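Local atomic coordinates of putative uncharacterized protein (Actinomyces odontolyticus, PDB entry 3UP9), a protein that probably serves as the methionine-binding lipoprotein of an ABC-type uptake system, and here holds selenomethionine in its pocket. Residues G91-K96 and G187-V192; Q128-I133 and K149-R154. All blocks are in the same frame, centred on the assembly; numbering follows the deposited sequence.

Both contacts reach one mixed five-stranded sheet in one lobe of the binding protein, and they sit at its two outermost strands: 191-192 in contact 1, 151-156 in contact 2, where 128-133 packs on the sheet from the separate ribbon 131-132/146-147. Their centres are 16 Å apart. Along the chain contact 2 is nested inside the loop that contact 1 closes. Helix 115-127 links them, since L125 touches both V92 of contact 1 and F153 of contact 2. The contacts also meet directly where V191 CG1 packs 3.5 Å from Q128 CD. N117 and R120 on helix 115-127 line the selenomethionine pocket, so the helix packed by V92 and F153 also carries ligand contacts.

Contact 1: residues G91-K96 and G187-V192; sequences GVFSNK and GDALVV
V92 and V191 lie side by side and point the same way where strand 91-93 meets 191-192, an edge of the mixed sheet in one lobe of this type 2 periplasmic-binding-protein fold. V92 CG2 comes to 3.8 Å from V191 CB, and both valines face helix 115-127, V92 touching L124 and L125 and V191 touching L124. Two backbone bonds fasten the edge: V92 N donates to V191 O, and L190 N donates to V92 O at 2.7 Å with an N-H...O angle of 166°. G91 and V192 follow as an antiparallel non-hydrogen-bonded pair.

F93 starts out pointing away from 187-192, but CG stands beside its own backbone N (chi1 -63°), which brings the ring back along the other segment. Its CD2 reaches to 3.5 Å from D188 O, obliquely to the ring, whereas D188 CB lies in the ring plane at the edge. CE2 meets A189 CB at 4.1 Å, and on the other flank of the ring CE1 is 3.6 Å from G91 CA, a closeness that the lack of a side chain at G91 permits. I173 of strand 170-173 adds a further neighbour. An alanine at F93 would remove the ring and would probably leave D188 CB and A189 CB without their apolar partner, opening a gap between the end of helix 185-188 and the sheet.

L190 reaches towards the strand's exit, its CD1 3.9 Å from S94 CB. The OG of S94 is turned to other partners, accepting from K96 N in an ST turn and bonding to D169 O. Beside this turn a water accepts from S94 N at 3.0 Å and lies 2.6 Å from D188 O, joining the two backbones.

Contact 2: residues Q128-I133 and K149-R154; sequences QGLVSI and KNFDFR
L130 and V131 pack against F151 of the outermost strand 151-156 of the five-stranded sheet, and the contact between the two segments is made by apolar side chains. The CB of F151 points toward 128-133. CG sits between the backbone N and the carbonyl carbon (chi1 69°), and from there the ring extends to L130 and V131, where the loop runs into strand 131-132. CE1, on one side of the ring, lies 3.7 Å from L130 CG, while L130 O stands at the ring edge, near its plane, 3.8 Å from the same CE1. CZ, the tip, meets V131 CG1 at 4.0 Å, again edge-on. CE2, on the other side, is directed at the face of F153, over the centre of that ring and 3.4 Å above its plane. L130 CD2 in turn covers one face of F151, so this ring is bounded over a face and along its edge.

The branches of L130 divide their work. CG is anti to the backbone N (chi1 -167°), and beyond it CD1 touches K149 CG at 3.9 Å, the two side chains crossing at about a right angle. The aliphatic part of K149 thus borders the contact on its solvent side. V131 uses a single methyl for both aromatics: CG1 is also 3.7 Å from F153 CZ, approaching that ring at its edge.

Around this group, strand 131-132 pairs antiparallel with 146-147, with a backbone bond between S132 and T146, so a two-stranded ribbon leads the chain from helix 115-127 into the sheet edge. I109 of strand 107-112 touches both L130 and F151, and F153 packs on I111 of that strand and on L122 and L125 of helix 115-127.

Contact 1: residues G91-K96 and G187-V192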
loop_
_atom_site.group_PDB
_atom_site.type_symbol
_atom_site.label_atom_id
_atom_site.label_comp_id
_atom_site.label_asym_id
_atom_site.label_seq_id
_atom_site.Cartn_x
_atom_site.Cartn_y
_atom_site.Cartn_z
ATOM N N GLY A 91 -6.426 2.291 -7.489
ATOM C CA GLY A 91 -7.501 2.178 -8.456
ATOM C C GLY A 91 -8.889 2.438 -7.890
ATOM O O GLY A 91 -9.140 2.302 -6.694
ATOM N N VAL A 92 -9.769 2.850 -8.783
ATOM C CA VAL A 92 -11.193 2.901 -8.575
ATOM C C VAL A 92 -11.669 1.597 -9.166
ATOM O O VAL A 92 -11.310 1.233 -10.306
ATOM C CB VAL A 92 -11.851 4.097 -9.280
ATOM C CG1 VAL A 92 -13.370 4.063 -9.048
ATOM C CG2 VAL A 92 -11.226 5.405 -8.797
ATOM N N PHE A 93 -12.412 0.870 -8.348
ATOM C CA PHE A 93 -12.985 -0.388 -8.713
ATOM C C PHE A 93 -14.469 -0.317 -8.561
ATOM O O PHE A 93 -14.987 0.544 -7.872
ATOM C CB PHE A 93 -12.398 -1.489 -7.804
ATOM C CG PHE A 93 -10.909 -1.666 -7.970
ATOM C CD1 PHE A 93 -10.006 -0.896 -7.248
ATOM C CD2 PHE A 93 -10.407 -2.579 -8.878
ATOM C CE1 PHE A 93 -8.631 -1.066 -7.401
ATOM C CE2 PHE A 93 -9.032 -2.747 -9.038
ATOM C CZ PHE A 93 -8.150 -2.011 -8.277
ATOM N N SER A 94 -15.154 -1.245 -9.211
ATOM C CA SER A 94 -16.598 -1.360 -9.121
ATOM C C SER A 94 -17.027 -2.756 -9.582
ATOM O O SER A 94 -16.403 -3.347 -10.431
ATOM C CB SER A 94 -17.227 -0.264 -10.002
ATOM O OG SER A 94 -18.601 -0.421 -10.231
ATOM N N ASN A 95 -18.115 -3.261 -9.010
ATOM C CA ASN A 95 -18.822 -4.398 -9.580
ATOM C C ASN A 95 -20.132 -4.017 -10.276
ATOM O O ASN A 95 -20.832 -4.918 -10.766
ATOM C CB ASN A 95 -19.116 -5.457 -8.521
ATOM C CG ASN A 95 -17.880 -6.148 -8.027
ATOM O OD1 ASN A 95 -16.841 -6.174 -8.683
ATOM N ND2 ASN A 95 -17.974 -6.680 -6.854
ATOM N N LYS A 96 -20.471 -2.714 -10.314
ATOM C CA LYS A 96 -21.801 -2.259 -10.810
ATOM C C LYS A 96 -21.680 -1.438 -12.097
ATOM O O LYS A 96 -22.633 -1.317 -12.849
ATOM C CB LYS A 96 -22.611 -1.489 -9.701
ATOM C CG LYS A 96 -22.984 -2.371 -8.459
ATOM C CD LYS A 96 -23.624 -1.648 -7.228
ATOM C CE LYS A 96 -23.684 -2.471 -5.938
ATOM N NZ LYS A 96 -23.933 -3.908 -6.261
ATOM N N GLY A 187 -7.104 -5.667 -15.369
ATOM C CA GLY A 187 -8.365 -6.364 -15.596
ATOM C C GLY A 187 -9.553 -5.656 -14.965
ATOM O O GLY A 187 -10.651 -5.718 -15.507
ATOM N N ASP A 188 -9.334 -4.953 -13.856
ATOM C CA ASP A 188 -10.459 -4.477 -13.038
ATOM C C ASP A 188 -10.535 -3.029 -12.633
ATOM O O ASP A 188 -11.594 -2.649 -12.164
ATOM C CB ASP A 188 -10.494 -5.282 -11.743
ATOM C CG ASP A 188 -10.715 -6.754 -12.000
ATOM O OD1 ASP A 188 -11.900 -7.089 -12.282
ATOM O OD2 ASP A 188 -9.725 -7.532 -11.934
ATOM N N ALA A 189 -9.454 -2.248 -12.740
ATOM C CA ALA A 189 -9.483 -0.802 -12.339
ATOM C C ALA A 189 -10.211 0.030 -13.384
ATOM O O ALA A 189 -9.972 -0.126 -14.581
ATOM C CB ALA A 189 -8.093 -0.248 -12.109
ATOM N N LEU A 190 -11.130 0.889 -12.928
ATOM C CA LEU A 190 -11.888 1.795 -13.819
ATOM C C LEU A 190 -11.061 3.036 -14.150
ATOM O O LEU A 190 -11.159 3.577 -15.251
ATOM C CB LEU A 190 -13.225 2.209 -13.203
ATOM C CG LEU A 190 -14.425 1.281 -13.356
ATOM C CD1 LEU A 190 -14.228 0.010 -12.531
ATOM C CD2 LEU A 190 -15.678 2.022 -12.884
ATOM N N VAL A 191 -10.288 3.469 -13.163
ATOM C CA VAL A 191 -9.432 4.666 -13.182
ATOM C C VAL A 191 -8.155 4.161 -12.492
ATOM O O VAL A 191 -8.242 3.402 -11.512
ATOM C CB VAL A 191 -10.039 5.829 -12.342
ATOM C CG1 VAL A 191 -9.121 7.050 -12.213
ATOM C CG2 VAL A 191 -11.386 6.205 -12.886
ATOM N N VAL A 192 -6.999 4.513 -13.017
ATOM C CA VAL A 192 -5.734 4.001 -12.505
ATOM C C VAL A 192 -4.873 5.243 -12.223
ATOM O O VAL A 192 -4.709 6.078 -13.086
ATOM C CB VAL A 192 -5.007 3.116 -13.547
ATOM C CG1 VAL A 192 -3.670 2.632 -12.975
ATOM C CG2 VAL A 192 -5.922 1.987 -14.082
HETATM O O HOH W 1 -13.573 -3.371 -10.639
#

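Contact 2: residues Q128-I133 and K149-R154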
loop_
_atom_site.group_PDB
_atom_site.type_symbol
_atom_site.label_atom_id
_atom_site.label_comp_id
_atom_site.label_asym_id
_atom_site.label_seq_id
_atom_site.Cartn_x
_atom_site.Cartn_y
_atom_site.Cartn_z
ATOM N N GLN A 128 -10.033 13.108 -11.900
ATOM C CA GLN A 128 -11.255 12.812 -12.671
ATOM C C GLN A 128 -12.366 13.905 -12.617
ATOM O O GLN A 128 -13.441 13.684 -13.143
ATOM C CB GLN A 128 -11.874 11.431 -12.239
ATOM C CG GLN A 128 -10.953 10.202 -12.267
ATOM C CD GLN A 128 -10.216 10.097 -13.571
ATOM O OE1 GLN A 128 -10.821 9.850 -14.603
ATOM N NE2 GLN A 128 -8.920 10.385 -13.549
ATOM N N GLY A 129 -12.109 15.058 -12.016
ATOM C CA GLY A 129 -13.088 16.137 -11.952
ATOM C C GLY A 129 -14.238 15.919 -10.974
ATOM O O GLY A 129 -15.202 16.663 -11.009
ATOM N N LEU A 130 -14.129 14.928 -10.071
ATOM C CA LEU A 130 -15.238 14.515 -9.186
ATOM C C LEU A 130 -15.243 15.225 -7.825
ATOM O O LEU A 130 -16.300 15.404 -7.233
ATOM C CB LEU A 130 -15.254 12.981 -9.027
ATOM C CG LEU A 130 -16.477 12.289 -8.406
ATOM C CD1 LEU A 130 -17.632 12.452 -9.359
ATOM C CD2 LEU A 130 -16.251 10.798 -8.120
ATOM N N VAL A 131 -14.071 15.595 -7.314
ATOM C CA VAL A 131 -13.973 16.483 -6.163
ATOM C C VAL A 131 -12.965 17.636 -6.429
ATOM O O VAL A 131 -12.048 17.571 -7.259
ATOM C CB VAL A 131 -13.596 15.717 -4.855
ATOM C CG1 VAL A 131 -14.550 14.543 -4.604
ATOM C CG2 VAL A 131 -12.139 15.241 -4.887
ATOM N N SER A 132 -13.144 18.707 -5.701
ATOM C CA SER A 132 -12.229 19.848 -5.746
ATOM C C SER A 132 -11.435 19.893 -4.425
ATOM O O SER A 132 -12.047 19.799 -3.353
ATOM C CB SER A 132 -13.060 21.099 -5.947
ATOM O OG SER A 132 -12.427 22.146 -5.334
ATOM N N ILE A 133 -10.099 19.935 -4.470
ATOM C CA ILE A 133 -9.309 20.064 -3.212
ATOM C C ILE A 133 -8.799 21.499 -3.016
ATOM O O ILE A 133 -8.092 22.011 -3.865
ATOM C CB ILE A 133 -8.121 19.080 -3.158
ATOM C CG1 ILE A 133 -8.626 17.638 -3.327
ATOM C CG2 ILE A 133 -7.389 19.279 -1.829
ATOM C CD1 ILE A 133 -7.740 16.741 -4.148
ATOM N N LYS A 149 -20.141 16.519 -8.098
ATOM C CA LYS A 149 -21.375 15.845 -8.539
ATOM C C LYS A 149 -22.085 15.397 -7.257
ATOM O O LYS A 149 -21.494 15.398 -6.192
ATOM C CB LYS A 149 -21.051 14.640 -9.453
ATOM C CG LYS A 149 -20.241 14.965 -10.717
ATOM C CD LYS A 149 -21.069 15.712 -11.795
ATOM C CE LYS A 149 -20.274 16.224 -13.019
ATOM N NZ LYS A 149 -20.069 15.284 -14.165
ATOM N N ASN A 150 -23.352 15.037 -7.327
ATOM C CA ASN A 150 -24.083 14.626 -6.134
ATOM C C ASN A 150 -23.914 13.128 -5.826
ATOM O O ASN A 150 -24.540 12.271 -6.450
ATOM C CB ASN A 150 -25.567 14.970 -6.261
ATOM C CG ASN A 150 -26.331 14.651 -4.985
ATOM O OD1 ASN A 150 -27.121 13.717 -4.943
ATOM N ND2 ASN A 150 -26.055 15.400 -3.919
ATOM N N PHE A 151 -23.052 12.824 -4.866
ATOM C CA PHE A 151 -22.870 11.470 -4.390
ATOM C C PHE A 151 -22.445 11.545 -2.902
ATOM O O PHE A 151 -22.207 12.629 -2.400
ATOM C CB PHE A 151 -21.803 10.768 -5.247
ATOM C CG PHE A 151 -20.403 11.313 -5.031
ATOM C CD1 PHE A 151 -19.947 12.425 -5.735
ATOM C CD2 PHE A 151 -19.557 10.731 -4.111
ATOM C CE1 PHE A 151 -18.678 12.934 -5.500
ATOM C CE2 PHE A 151 -18.282 11.259 -3.858
ATOM C CZ PHE A 151 -17.855 12.359 -4.542
ATOM N N ASP A 152 -22.344 10.406 -2.215
ATOM C CA ASP A 152 -21.825 10.316 -0.853
ATOM C C ASP A 152 -20.618 9.400 -0.776
ATOM O O ASP A 152 -20.606 8.324 -1.380
ATOM C CB ASP A 152 -22.907 9.779 0.090
ATOM C CG ASP A 152 -24.115 10.667 0.116
ATOM O OD1 ASP A 152 -23.934 11.897 0.228
ATOM O OD2 ASP A 152 -25.241 10.150 -0.006
ATOM N N PHE A 153 -19.607 9.821 -0.024
ATOM C CA PHE A 153 -18.545 8.917 0.357
ATOM C C PHE A 153 -18.988 8.028 1.499
ATOM O O PHE A 153 -19.758 8.436 2.361
ATOM C CB PHE A 153 -17.314 9.676 0.807
ATOM C CG PHE A 153 -16.587 10.385 -0.297
ATOM C CD1 PHE A 153 -15.808 9.679 -1.174
ATOM C CD2 PHE A 153 -16.642 11.774 -0.408
ATOM C CE1 PHE A 153 -15.126 10.334 -2.182
ATOM C CE2 PHE A 153 -15.938 12.437 -1.395
ATOM C CZ PHE A 153 -15.188 11.706 -2.288
ATOM N N ARG A 154 -18.515 6.802 1.507
ATOM C CA ARG A 154 -18.716 5.948 2.684
ATOM C C ARG A 154 -17.390 5.391 3.128
ATOM O O ARG A 154 -16.749 4.626 2.399
ATOM C CB ARG A 154 -19.675 4.801 2.389
ATOM C CG ARG A 154 -21.032 5.257 1.955
ATOM C CD ARG A 154 -21.806 5.859 3.089
ATOM N NE ARG A 154 -23.181 5.720 2.671
ATOM C CZ ARG A 154 -23.917 4.617 2.837
ATOM N NH1 ARG A 154 -23.455 3.537 3.507
ATOM N NH2 ARG A 154 -25.146 4.617 2.347
#